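Local coordinates for protein leucine--tRNA ligase (Agrobacterium radiobacter, PDB 5AH5) that probably attaches leucine to its cognate tRNA in an ATP-dependent reaction, as a class I aminoacyl-tRNA synthetase that releases AMP and diphosphate, at residues Ser206-Gly209 with Val214-Ile217; Tyr496-Pro501 with Asn507-Ser512; Leu132-Leu137 with Thr489-Ser494; Thr59-Gln64 with Val71-Gly76. All blocks are in the same frame, centred on the assembly; numbering follows the deposited sequence.

Contact 1 (Ser206-Gly209 with Val214-Ile217). With nucleotides of chain D.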
loop_
_atom_site.group_PDB
_atom_site.type_symbol
_atom_site.label_atom_id
_atom_site.label_comp_id
_atom_site.label_asym_id
_atom_site.label_seq_id
_atom_site.Cartn_x
_atom_site.Cartn_y
_atom_site.Cartn_z
ATOM N N SER B 206 -9.108 -13.741 -0.575
ATOM C CA SER B 206 -7.856 -14.478 -0.372
ATOM C C SER B 206 -6.693 -13.649 0.243
ATOM O O SER B 206 -5.686 -14.232 0.645
ATOM C CB SER B 206 -7.408 -15.146 -1.677
ATOM O OG SER B 206 -6.913 -14.198 -2.620
ATOM N N LEU B 207 -6.840 -12.322 0.328
ATOM C CA LEU B 207 -5.759 -11.417 0.729
ATOM C C LEU B 207 -5.782 -11.184 2.201
ATOM O O LEU B 207 -5.921 -10.022 2.688
ATOM C CB LEU B 207 -5.862 -10.050 0.020
ATOM C CG LEU B 207 -5.465 -10.004 -1.430
ATOM C CD1 LEU B 207 -5.676 -8.587 -1.982
ATOM C CD2 LEU B 207 -4.029 -10.502 -1.616
ATOM N N GLU B 208 -5.536 -12.273 2.925
ATOM C CA GLU B 208 -5.672 -12.254 4.368
ATOM C C GLU B 208 -4.529 -11.433 4.965
ATOM O O GLU B 208 -4.630 -10.945 6.089
ATOM C CB GLU B 208 -5.741 -13.692 4.953
ATOM C CG GLU B 208 -6.662 -13.785 6.187
ATOM C CD GLU B 208 -8.149 -13.410 5.933
ATOM O OE1 GLU B 208 -8.613 -13.495 4.769
ATOM O OE2 GLU B 208 -8.870 -13.032 6.896
ATOM N N GLY B 209 -3.437 -11.255 4.203
ATOM C CA GLY B 209 -2.361 -10.379 4.673
ATOM C C GLY B 209 -2.671 -8.905 4.392
ATOM O O GLY B 209 -1.844 -8.067 4.647
ATOM N N VAL B 214 -8.554 -1.691 4.107
ATOM C CA VAL B 214 -8.130 -1.486 2.701
ATOM C C VAL B 214 -8.996 -2.359 1.783
ATOM O O VAL B 214 -9.557 -1.892 0.762
ATOM C CB VAL B 214 -6.639 -1.761 2.534
ATOM C CG1 VAL B 214 -6.233 -1.770 1.076
ATOM C CG2 VAL B 214 -5.830 -0.723 3.271
ATOM N N ARG B 215 -9.211 -3.587 2.192
ATOM C CA ARG B 215 -10.066 -4.497 1.415
ATOM C C ARG B 215 -11.511 -4.023 1.205
ATOM O O ARG B 215 -12.044 -4.095 0.075
ATOM C CB ARG B 215 -10.059 -5.893 2.016
ATOM C CG ARG B 215 -8.724 -6.578 1.813
ATOM C CD ARG B 215 -8.802 -8.021 2.178
ATOM N NE ARG B 215 -8.645 -8.166 3.612
ATOM C CZ ARG B 215 -8.937 -9.270 4.297
ATOM N NH1 ARG B 215 -9.424 -10.359 3.677
ATOM N NH2 ARG B 215 -8.712 -9.281 5.614
ATOM N N ASN B 216 -12.116 -3.548 2.290
ATOM C CA ASN B 216 -13.457 -3.022 2.271
ATOM C C ASN B 216 -13.492 -1.710 1.458
ATOM O O ASN B 216 -14.417 -1.470 0.774
ATOM C CB ASN B 216 -13.971 -2.744 3.705
ATOM C CG ASN B 216 -15.390 -2.155 3.712
ATOM O OD1 ASN B 216 -16.340 -2.834 3.355
ATOM N ND2 ASN B 216 -15.513 -0.897 4.021
ATOM N N ILE B 217 -12.494 -0.862 1.566
ATOM C CA ILE B 217 -12.449 0.354 0.720
ATOM C C ILE B 217 -12.446 -0.012 -0.786
ATOM O O ILE B 217 -13.188 0.605 -1.605
ATOM C CB ILE B 217 -11.284 1.256 1.130
ATOM C CG1 ILE B 217 -11.561 1.867 2.510
ATOM C CG2 ILE B 217 -11.105 2.413 0.159
ATOM C CD1 ILE B 217 -10.331 2.486 3.150
ATOM P P C D 4 -20.259 -4.344 7.198
ATOM O OP1 C D 4 -20.325 -5.821 7.353
ATOM O OP2 C D 4 -21.126 -3.448 8.001
ATOM O "O5'" C D 4 -18.806 -3.797 7.564
ATOM C "C5'" C D 4 -17.657 -4.263 6.841
ATOM C "C4'" C D 4 -16.518 -3.276 6.956
ATOM O "O4'" C D 4 -16.926 -1.922 6.609
ATOM C "C3'" C D 4 -15.944 -3.101 8.346
ATOM O "O3'" C D 4 -15.153 -4.216 8.700
ATOM C "C2'" C D 4 -15.135 -1.833 8.158
ATOM O "O2'" C D 4 -13.888 -2.042 7.518
ATOM C "C1'" C D 4 -16.120 -1.002 7.335
ATOM N N1 C D 4 -16.987 -0.138 8.159
ATOM C C2 C D 4 -16.401 0.942 8.815
ATOM O O2 C D 4 -15.177 1.117 8.709
ATOM N N3 C D 4 -17.176 1.772 9.551
ATOM C C4 C D 4 -18.489 1.548 9.649
ATOM N N4 C D 4 -19.212 2.400 10.381
ATOM C C5 C D 4 -19.117 0.448 8.996
ATOM C C6 C D 4 -18.337 -0.358 8.261
ATOM P P C D 3 -25.471 -2.401 5.304
ATOM O OP1 C D 3 -25.798 -3.847 5.212
ATOM O OP2 C D 3 -25.870 -1.608 6.501
ATOM O "O5'" C D 3 -23.899 -2.245 5.112
ATOM C "C5'" C D 3 -23.203 -3.091 4.181
ATOM C "C4'" C D 3 -21.781 -2.620 3.992
ATOM O "O4'" C D 3 -21.743 -1.191 3.701
ATOM C "C3'" C D 3 -20.851 -2.710 5.190
ATOM O "O3'" C D 3 -20.446 -4.012 5.615
ATOM C "C2'" C D 3 -19.708 -1.851 4.689
ATOM O "O2'" C D 3 -18.998 -2.477 3.644
ATOM C "C1'" C D 3 -20.484 -0.665 4.111
ATOM N N1 C D 3 -20.693 0.430 5.088
ATOM C C2 C D 3 -19.596 1.237 5.420
ATOM O O2 C D 3 -18.496 1.011 4.879
ATOM N N3 C D 3 -19.764 2.249 6.308
ATOM C C4 C D 3 -20.956 2.447 6.879
ATOM C C5 C D 3 -22.082 1.630 6.571
ATOM C C6 C D 3 -21.909 0.641 5.679
#
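Arg-215 reaches back from helix 212-222 to the loop that precedes it and meets Glu-208 there in a loose salt bridge. NH1 of Arg-215 lies 3.4 Å from OE1 of Glu-208, a weak hydrogen bond with an N-H...O angle of 140°. The carboxylate and guanidinium planes stand 88° apart, which rules out a flat two-pronged pairing, and NH2 of Arg-215 stays 4.0 Å from OE2 of Glu-208. The carbonyl of Leu-207 covers one face of the guanidinium, with its O 3.3 Å above the plane and displaced toward the rim. Nearer the helix, CB of Leu-207 touches CD of Arg-215 at 4.2 Å. A kink in the arginine chain at chi3 (-83°) turns the guanidinium under this carbonyl. Leu-207 itself is the centre of an inverse gamma turn in the loop between helices 197-202 and 212-222, within the class I synthetase core. Weak bonds from Arg-215 NE to the Trp-210 carbonyl and from NH1 to that of Leu-204 tie the same group to further parts of the loop. The next helix residue, Asn-216, meets two successive riboses of the bound RNA: its OD1 accepts a hydrogen bond from O2' of C3 of chain D at 2.7 Å, while its ND2 lies 3.1 Å from O4' of C4 of chain D.

Contact 2 (Tyr496-Pro501 with Asn507-Ser512)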
loop_
_atom_site.group_PDB
_atom_site.type_symbol
_atom_site.label_atom_id
_atom_site.label_comp_id
_atom_site.label_asym_id
_atom_site.label_seq_id
_atom_site.Cartn_x
_atom_site.Cartn_y
_atom_site.Cartn_z
ATOM N N TYR B 496 5.915 -1.419 -11.524
ATOM C CA TYR B 496 7.359 -1.186 -11.265
ATOM C C TYR B 496 8.064 -2.231 -10.422
ATOM O O TYR B 496 9.302 -2.412 -10.516
ATOM C CB TYR B 496 7.557 0.178 -10.587
ATOM C CG TYR B 496 7.200 0.292 -9.081
ATOM C CD1 TYR B 496 5.895 0.323 -8.651
ATOM C CD2 TYR B 496 8.189 0.406 -8.127
ATOM C CE1 TYR B 496 5.572 0.457 -7.297
ATOM C CE2 TYR B 496 7.893 0.544 -6.758
ATOM C CZ TYR B 496 6.597 0.545 -6.349
ATOM O OH TYR B 496 6.286 0.674 -5.014
ATOM N N PHE B 497 7.292 -2.797 -9.495
ATOM C CA PHE B 497 7.766 -3.828 -8.598
ATOM C C PHE B 497 8.178 -5.106 -9.378
ATOM O O PHE B 497 8.991 -5.912 -8.875
ATOM C CB PHE B 497 6.703 -4.151 -7.488
ATOM C CG PHE B 497 5.312 -4.341 -8.041
ATOM C CD1 PHE B 497 4.894 -5.553 -8.480
ATOM C CD2 PHE B 497 4.465 -3.281 -8.200
ATOM C CE1 PHE B 497 3.653 -5.704 -9.030
ATOM C CE2 PHE B 497 3.212 -3.421 -8.768
ATOM C CZ PHE B 497 2.816 -4.636 -9.204
ATOM N N LEU B 498 7.549 -5.343 -10.532
ATOM C CA LEU B 498 8.010 -6.377 -11.466
ATOM C C LEU B 498 9.243 -6.038 -12.308
ATOM O O LEU B 498 9.757 -6.932 -13.025
ATOM C CB LEU B 498 6.861 -6.820 -12.395
ATOM C CG LEU B 498 5.567 -7.147 -11.723
ATOM C CD1 LEU B 498 4.466 -7.350 -12.752
ATOM C CD2 LEU B 498 5.773 -8.326 -10.780
ATOM N N ARG B 499 9.727 -4.788 -12.235
ATOM C CA ARG B 499 10.851 -4.352 -13.022
ATOM C C ARG B 499 12.114 -4.328 -12.242
ATOM O O ARG B 499 13.224 -4.544 -12.803
ATOM C CB ARG B 499 10.559 -2.945 -13.612
ATOM C CG ARG B 499 11.707 -2.286 -14.348
ATOM C CD ARG B 499 11.917 -2.959 -15.699
ATOM N NE ARG B 499 12.906 -2.255 -16.526
ATOM C CZ ARG B 499 13.331 -2.682 -17.731
ATOM N NH1 ARG B 499 12.847 -3.803 -18.255
ATOM N NH2 ARG B 499 14.239 -1.979 -18.379
ATOM N N TYR B 500 12.002 -4.049 -10.944
ATOM C CA TYR B 500 13.185 -4.003 -10.078
ATOM C C TYR B 500 14.096 -5.245 -10.223
ATOM O O TYR B 500 15.336 -5.151 -10.066
ATOM C CB TYR B 500 12.715 -3.943 -8.631
ATOM C CG TYR B 500 12.308 -2.626 -8.024
ATOM C CD1 TYR B 500 13.146 -1.508 -8.106
ATOM C CD2 TYR B 500 11.180 -2.550 -7.168
ATOM C CE1 TYR B 500 12.796 -0.312 -7.494
ATOM C CE2 TYR B 500 10.846 -1.367 -6.538
ATOM C CZ TYR B 500 11.669 -0.257 -6.686
ATOM O OH TYR B 500 11.402 0.950 -6.071
ATOM N N PRO B 501 13.521 -6.432 -10.485
ATOM C CA PRO B 501 14.472 -7.570 -10.540
ATOM C C PRO B 501 15.478 -7.532 -11.687
ATOM O O PRO B 501 16.567 -8.066 -11.491
ATOM C CB PRO B 501 13.567 -8.778 -10.702
ATOM C CG PRO B 501 12.361 -8.392 -9.939
ATOM C CD PRO B 501 12.145 -6.940 -10.409
ATOM N N ASN B 507 13.775 -6.612 -22.289
ATOM C CA ASN B 507 12.432 -7.145 -22.096
ATOM C C ASN B 507 11.816 -6.466 -20.840
ATOM O O ASN B 507 12.521 -6.168 -19.921
ATOM C CB ASN B 507 12.486 -8.645 -21.881
ATOM C CG ASN B 507 13.128 -9.377 -23.034
ATOM O OD1 ASN B 507 14.127 -10.079 -22.851
ATOM N ND2 ASN B 507 12.564 -9.198 -24.242
ATOM N N PRO B 508 10.528 -6.175 -20.843
ATOM C CA PRO B 508 10.002 -5.414 -19.728
ATOM C C PRO B 508 10.191 -6.186 -18.404
ATOM O O PRO B 508 10.863 -5.661 -17.471
ATOM C CB PRO B 508 8.531 -5.204 -20.078
ATOM C CG PRO B 508 8.325 -5.666 -21.456
ATOM C CD PRO B 508 9.520 -6.442 -21.890
ATOM N N ILE B 509 9.788 -7.455 -18.410
ATOM C CA ILE B 509 9.819 -8.307 -17.217
ATOM C C ILE B 509 10.562 -9.666 -17.422
ATOM O O ILE B 509 10.280 -10.401 -18.349
ATOM C CB ILE B 509 8.413 -8.594 -16.788
ATOM C CG1 ILE B 509 7.731 -7.307 -16.343
ATOM C CG2 ILE B 509 8.406 -9.563 -15.615
ATOM C CD1 ILE B 509 6.231 -7.443 -16.187
ATOM N N ASP B 510 11.497 -9.966 -16.527
ATOM C CA ASP B 510 12.254 -11.191 -16.531
ATOM C C ASP B 510 11.393 -12.229 -15.786
ATOM O O ASP B 510 11.391 -12.272 -14.557
ATOM C CB ASP B 510 13.607 -10.929 -15.872
ATOM C CG ASP B 510 14.541 -12.133 -15.965
ATOM O OD1 ASP B 510 14.057 -13.263 -15.797
ATOM O OD2 ASP B 510 15.745 -11.937 -16.144
ATOM N N SER B 511 10.595 -12.981 -16.550
ATOM C CA SER B 511 9.683 -13.977 -16.014
ATOM C C SER B 511 10.341 -14.930 -15.032
ATOM O O SER B 511 9.788 -15.227 -13.986
ATOM C CB SER B 511 9.055 -14.780 -17.178
ATOM O OG SER B 511 8.275 -13.902 -17.986
ATOM N N SER B 512 11.535 -15.389 -15.359
ATOM C CA SER B 512 12.126 -16.431 -14.568
ATOM C C SER B 512 12.620 -15.851 -13.203
ATOM O O SER B 512 12.385 -16.487 -12.164
ATOM C CB SER B 512 13.157 -17.247 -15.406
ATOM O OG SER B 512 14.482 -16.755 -15.302
HETATM O O HOH W 1 12.047 -8.214 -13.990
#
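Arg-499 presents the edge of its guanidinium to the backbone of Asn-507 and Pro-508, while Leu-498 beside it packs on Ile-509. NH1 of Arg-499 donates to O of Pro-508 at 2.8 Å, with an N-H...O angle of 157°. The oxygen lies almost exactly in the guanidinium plane, although the donor is tilted 24° from the plane of the carbonyl. NH1 is also bonded to the carbonyl of Ser-505, so it serves two carbonyls of the loop. The arginine chain folds over at chi2 (74°) and passes close to the proline carbonyl before its head arrives. Leu-498 and Ile-509 run at a slant to each other, CD1 of Ile-509 lying 3.9 Å from both CB and CD1 of Leu-498. Between the two backbones a water donates to O of Leu-498 at 2.8 Å and accepts from N of Asp-510 at 3.1 Å. Asp-510 is the N-cap of helix 511-517, its OD1 bonded to N of Leu-513. In this part of the class I synthetase core, Tyr-496 touches the bound leucyl-adenylate analogue. The leucine and isoleucine both rest on Leu-544 of helix 533-546, Arg-499 lies against helix 128-143, and Phe-497 and Tyr-500 pack on Leu-36 of strand 32-37.

Contact 3 (Leu132-Leu137 with Thr489-Ser494); sequences LAQQKL and TFVDSS
NE2 of Gln-134 donates to OD1 of Asp-492 in a short, nearly straight hydrogen bond of 2.8 Å, with an N-H...O angle of 176°. The acceptor lies in the plane of the glutamine amide, whereas the donor comes to OD1 from above the carboxylate, 46° out of its plane; the amide and carboxylate planes stand 53° apart. Gln-134 projects from helix 128-143 on an extended chain, which carries the amide across to the short, weakly bonded helix about 489-492. There its NE2 also packs on CG1 of Val-491 at 3.8 Å. The other end of the amide is held as well, since OE1 of Gln-134 accepts from NE1 of Trp-495, fixing which way round the group lies. Asp-492 has a second, weak partner in Thr-125 through OD2. Within 489-494, OG of Ser-494 donates to O of Val-491 at 2.8 Å, and N of Ser-494 bonds to the same oxygen, closing the turn that follows the helix. That turn borders the active site of the class I synthetase core: Ser-493 touches the bound 5'-O-(L-leucylsulfamoyl)adenosine, and the side chain of Asp-492 lies about 8 Å from it.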
loop_
_atom_site.group_PDB
_atom_site.type_symbol
_atom_site.label_atom_id
_atom_site.label_comp_id
_atom_site.label_asym_id
_atom_site.label_seq_id
_atom_site.Cartn_x
_atom_site.Cartn_y
_atom_site.Cartn_z
ATOM N N LEU B 132 11.032 2.433 -22.595
ATOM C CA LEU B 132 11.066 1.310 -23.605
ATOM C C LEU B 132 10.205 0.127 -23.121
ATOM O O LEU B 132 9.192 -0.330 -23.755
ATOM C CB LEU B 132 12.567 0.869 -23.833
ATOM C CG LEU B 132 12.786 -0.424 -24.665
ATOM C CD1 LEU B 132 12.080 -0.376 -26.022
ATOM C CD2 LEU B 132 14.272 -0.678 -24.873
ATOM N N ALA B 133 10.507 -0.299 -21.901
ATOM C CA ALA B 133 9.693 -1.365 -21.298
ATOM C C ALA B 133 8.224 -1.067 -21.235
ATOM O O ALA B 133 7.387 -1.891 -21.643
ATOM C CB ALA B 133 10.235 -1.696 -19.928
ATOM N N GLN B 134 7.850 0.137 -20.820
ATOM C CA GLN B 134 6.431 0.410 -20.675
ATOM C C GLN B 134 5.735 0.530 -21.994
ATOM O O GLN B 134 4.571 0.149 -22.130
ATOM C CB GLN B 134 6.256 1.699 -19.865
ATOM C CG GLN B 134 4.827 1.980 -19.437
ATOM C CD GLN B 134 4.780 2.845 -18.173
ATOM O OE1 GLN B 134 5.160 2.389 -17.094
ATOM N NE2 GLN B 134 4.367 4.095 -18.311
ATOM N N GLN B 135 6.449 1.062 -23.000
ATOM C CA GLN B 135 5.881 1.201 -24.345
ATOM C C GLN B 135 5.647 -0.168 -24.924
ATOM O O GLN B 135 4.596 -0.412 -25.514
ATOM C CB GLN B 135 6.742 2.104 -25.217
ATOM C CG GLN B 135 6.649 3.566 -24.771
ATOM C CD GLN B 135 7.584 4.513 -25.542
ATOM O OE1 GLN B 135 8.602 4.120 -26.131
ATOM N NE2 GLN B 135 7.227 5.773 -25.526
ATOM N N LYS B 136 6.553 -1.094 -24.671
ATOM C CA LYS B 136 6.301 -2.488 -25.107
ATOM C C LYS B 136 5.137 -3.081 -24.454
ATOM O O LYS B 136 4.284 -3.708 -25.127
ATOM C CB LYS B 136 7.479 -3.402 -24.876
ATOM C CG LYS B 136 8.683 -3.051 -25.696
ATOM C CD LYS B 136 9.766 -4.080 -25.420
ATOM C CE LYS B 136 11.032 -3.748 -26.137
ATOM N NZ LYS B 136 11.856 -4.972 -26.304
ATOM N N LEU B 137 5.043 -2.882 -23.133
ATOM C CA LEU B 137 3.869 -3.388 -22.420
ATOM C C LEU B 137 2.594 -2.732 -22.939
ATOM O O LEU B 137 1.589 -3.392 -23.130
ATOM C CB LEU B 137 3.989 -3.150 -20.912
ATOM C CG LEU B 137 4.929 -4.034 -20.090
ATOM C CD1 LEU B 137 4.625 -3.711 -18.631
ATOM C CD2 LEU B 137 4.708 -5.500 -20.369
ATOM N N THR B 489 1.008 8.806 -14.505
ATOM C CA THR B 489 1.950 8.281 -13.493
ATOM C C THR B 489 1.534 6.920 -12.865
ATOM O O THR B 489 2.385 6.086 -12.598
ATOM C CB THR B 489 2.227 9.297 -12.381
ATOM O OG1 THR B 489 3.170 8.753 -11.463
ATOM C CG2 THR B 489 0.979 9.728 -11.602
ATOM N N PHE B 490 0.235 6.658 -12.742
ATOM C CA PHE B 490 -0.198 5.386 -12.191
ATOM C C PHE B 490 -0.057 4.191 -13.126
ATOM O O PHE B 490 -0.089 3.022 -12.667
ATOM C CB PHE B 490 -1.593 5.481 -11.575
ATOM C CG PHE B 490 -1.618 6.344 -10.353
ATOM C CD1 PHE B 490 -1.152 5.834 -9.123
ATOM C CD2 PHE B 490 -2.113 7.638 -10.395
ATOM C CE1 PHE B 490 -1.234 6.596 -7.982
ATOM C CE2 PHE B 490 -2.137 8.434 -9.262
ATOM C CZ PHE B 490 -1.679 7.907 -8.046
ATOM N N VAL B 491 0.218 4.458 -14.399
ATOM C CA VAL B 491 0.631 3.378 -15.310
ATOM C C VAL B 491 2.022 2.974 -14.907
ATOM O O VAL B 491 2.237 1.815 -14.707
ATOM C CB VAL B 491 0.567 3.749 -16.849
ATOM C CG1 VAL B 491 0.988 2.560 -17.728
ATOM C CG2 VAL B 491 -0.862 4.107 -17.218
ATOM N N ASP B 492 2.949 3.923 -14.723
ATOM C CA ASP B 492 4.311 3.589 -14.371
ATOM C C ASP B 492 4.330 2.694 -13.087
ATOM O O ASP B 492 4.998 1.669 -13.008
ATOM C CB ASP B 492 5.131 4.813 -14.038
ATOM C CG ASP B 492 5.138 5.931 -15.157
ATOM O OD1 ASP B 492 4.363 5.915 -16.142
ATOM O OD2 ASP B 492 5.915 6.865 -14.944
ATOM N N SER B 493 3.623 3.154 -12.079
ATOM C CA SER B 493 3.694 2.569 -10.785
ATOM C C SER B 493 2.808 1.337 -10.661
ATOM O O SER B 493 2.810 0.750 -9.626
ATOM C CB SER B 493 3.367 3.650 -9.725
ATOM O OG SER B 493 2.084 4.210 -9.883
ATOM N N SER B 494 2.049 0.946 -11.708
ATOM C CA SER B 494 1.236 -0.210 -11.632
ATOM C C SER B 494 1.988 -1.551 -11.752
ATOM O O SER B 494 1.401 -2.586 -11.454
ATOM C CB SER B 494 0.114 -0.164 -12.668
ATOM O OG SER B 494 0.618 -0.337 -13.988
#

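Contact 4 (Thr59-Gln64 with Val71-Gly76); sequences TLARMQ and VLHPMG
Ala-61 is the first residue of 59-64 to meet the other segment, and its methyl group does so twice. CB sits over one face of the His-73 imidazole in a CH-pi contact, 4.0 Å from the ring centroid and 26° off the normal. The offset leads toward the rim, so that ND1 of His-73 is the nearest ring atom, 3.7 Å from CB of Ala-61. The same methyl meets CG1 of Val-71 at 4.2 Å. One turn further along the helix, Gln-64 contributes only the root of its side chain: its CB packs on CG2 of Val-71 at 3.7 Å, and the chain then turns at chi2 (-67°) to lead the amide away to Arg-67, which is bonded to OE1. The two valine methyls are thus divided between successive turns, CG1 toward Ala-61 and CG2 toward Gln-64. This is the return limb of a beta-alpha-beta unit, in which strand 32-37, helix 48-66 and strand 70-72 follow one another and the strands are parallel, as in the Rossmann-type core of class I synthetases; the predicted HIGH region follows the first strand and runs into the start of the helix. His-73 lies just beyond the end of strand 70-72. With CG opposite the backbone N (chi1 -172°), its ring is set against the helix, while NE2 bonds to Glu-37 at the end of the neighbouring strand and ND1 more weakly to the carbonyl of Gly-116.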
loop_
_atom_site.group_PDB
_atom_site.type_symbol
_atom_site.label_atom_id
_atom_site.label_comp_id
_atom_site.label_asym_id
_atom_site.label_seq_id
_atom_site.Cartn_x
_atom_site.Cartn_y
_atom_site.Cartn_z
ATOM N N THR B 59 14.641 -2.191 8.724
ATOM C CA THR B 59 14.677 -2.988 9.909
ATOM C C THR B 59 14.298 -4.425 9.593
ATOM O O THR B 59 15.034 -5.350 9.961
ATOM C CB THR B 59 13.816 -2.332 11.032
ATOM O OG1 THR B 59 14.508 -1.137 11.451
ATOM C CG2 THR B 59 13.680 -3.274 12.232
ATOM N N LEU B 60 13.166 -4.628 8.925
ATOM C CA LEU B 60 12.778 -5.929 8.560
ATOM C C LEU B 60 13.858 -6.588 7.671
ATOM O O LEU B 60 14.295 -7.712 7.908
ATOM C CB LEU B 60 11.447 -5.854 7.822
ATOM C CG LEU B 60 10.947 -7.184 7.295
ATOM C CD1 LEU B 60 10.813 -8.216 8.425
ATOM C CD2 LEU B 60 9.616 -6.951 6.656
ATOM N N ALA B 61 14.318 -5.866 6.641
ATOM C CA ALA B 61 15.235 -6.458 5.691
ATOM C C ALA B 61 16.531 -6.908 6.394
ATOM O O ALA B 61 17.002 -7.979 6.123
ATOM C CB ALA B 61 15.577 -5.474 4.571
ATOM N N ARG B 62 17.107 -6.069 7.245
ATOM C CA ARG B 62 18.315 -6.401 7.931
ATOM C C ARG B 62 18.164 -7.674 8.804
ATOM O O ARG B 62 19.056 -8.484 8.863
ATOM C CB ARG B 62 18.723 -5.241 8.843
ATOM C CG ARG B 62 19.383 -4.101 8.084
ATOM C CD ARG B 62 19.635 -2.947 9.017
ATOM N NE ARG B 62 20.234 -1.816 8.359
ATOM C CZ ARG B 62 21.528 -1.563 8.229
ATOM N NH1 ARG B 62 22.459 -2.374 8.683
ATOM N NH2 ARG B 62 21.897 -0.443 7.615
ATOM N N MET B 63 16.998 -7.834 9.416
ATOM C CA MET B 63 16.753 -9.004 10.205
ATOM C C MET B 63 16.673 -10.205 9.265
ATOM O O MET B 63 17.211 -11.260 9.589
ATOM C CB MET B 63 15.452 -8.919 11.013
ATOM C CG MET B 63 15.451 -10.032 12.032
ATOM S SD MET B 63 13.952 -10.096 12.938
ATOM C CE MET B 63 12.619 -10.666 11.910
ATOM N N GLN B 64 15.947 -10.071 8.158
ATOM C CA GLN B 64 15.723 -11.216 7.288
ATOM C C GLN B 64 17.015 -11.624 6.633
ATOM O O GLN B 64 17.275 -12.801 6.492
ATOM C CB GLN B 64 14.651 -11.000 6.250
ATOM C CG GLN B 64 13.286 -10.715 6.785
ATOM C CD GLN B 64 12.704 -11.914 7.516
ATOM O OE1 GLN B 64 13.207 -12.292 8.558
ATOM N NE2 GLN B 64 11.642 -12.466 6.997
ATOM N N VAL B 71 17.371 -11.660 0.239
ATOM C CA VAL B 71 16.389 -10.572 0.367
ATOM C C VAL B 71 16.589 -9.555 -0.829
ATOM O O VAL B 71 17.699 -9.090 -1.043
ATOM C CB VAL B 71 16.638 -9.843 1.715
ATOM C CG1 VAL B 71 15.796 -8.568 1.803
ATOM C CG2 VAL B 71 16.298 -10.776 2.926
ATOM N N LEU B 72 15.545 -9.283 -1.569
ATOM C CA LEU B 72 15.481 -8.144 -2.464
ATOM C C LEU B 72 14.808 -6.989 -1.696
ATOM O O LEU B 72 13.655 -7.074 -1.379
ATOM C CB LEU B 72 14.686 -8.486 -3.718
ATOM C CG LEU B 72 14.499 -7.309 -4.725
ATOM C CD1 LEU B 72 15.790 -6.614 -4.974
ATOM C CD2 LEU B 72 13.900 -7.769 -6.052
ATOM N N HIS B 73 15.561 -5.957 -1.360
ATOM C CA HIS B 73 15.019 -4.738 -0.821
ATOM C C HIS B 73 15.457 -3.548 -1.727
ATOM O O HIS B 73 16.494 -2.995 -1.530
ATOM C CB HIS B 73 15.601 -4.514 0.520
ATOM C CG HIS B 73 14.987 -3.393 1.279
ATOM N ND1 HIS B 73 15.721 -2.647 2.172
ATOM C CD2 HIS B 73 13.714 -2.942 1.366
ATOM C CE1 HIS B 73 14.968 -1.728 2.723
ATOM N NE2 HIS B 73 13.734 -1.895 2.263
ATOM N N PRO B 74 14.612 -3.117 -2.641
ATOM C CA PRO B 74 15.080 -2.203 -3.691
ATOM C C PRO B 74 14.431 -0.860 -3.528
ATOM O O PRO B 74 13.449 -0.743 -2.818
ATOM C CB PRO B 74 14.499 -2.872 -4.938
ATOM C CG PRO B 74 13.147 -3.306 -4.496
ATOM C CD PRO B 74 13.319 -3.742 -3.031
ATOM N N MET B 75 14.908 0.134 -4.262
ATOM C CA MET B 75 14.368 1.483 -4.205
ATOM C C MET B 75 14.594 2.140 -5.593
ATOM O O MET B 75 15.557 1.879 -6.329
ATOM C CB MET B 75 15.043 2.333 -3.095
ATOM C CG MET B 75 14.606 3.836 -3.037
ATOM S SD MET B 75 12.842 4.051 -2.921
ATOM C CE MET B 75 12.533 3.215 -1.322
ATOM N N GLY B 76 13.664 2.975 -5.939
ATOM C CA GLY B 76 13.713 3.663 -7.218
ATOM C C GLY B 76 12.722 4.814 -7.112
ATOM O O GLY B 76 12.264 5.157 -6.008
#

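Overall arrangement
Contacts 2, 3 and 4 form a connected series beside the leucyl-adenylate analogue. Contact 2 touches contact 3 where CA of Pro-508 meets CB of Ala-133 at 3.7 Å, and it touches contact 4 through Tyr-500, whose OH lies 3.0 Å from N of Gly-76. Contacts 3 and 4 do not meet, their nearest atoms being about 10 Å apart. Tyr-496 of contact 2 and Ser-493 of contact 3 touch the ligand directly, while the side chain of His-73 in contact 4 stays about 12 Å from it. Contact 1 stands apart, at least about 12 Å from the others between nearest atoms, and faces the bound RNA.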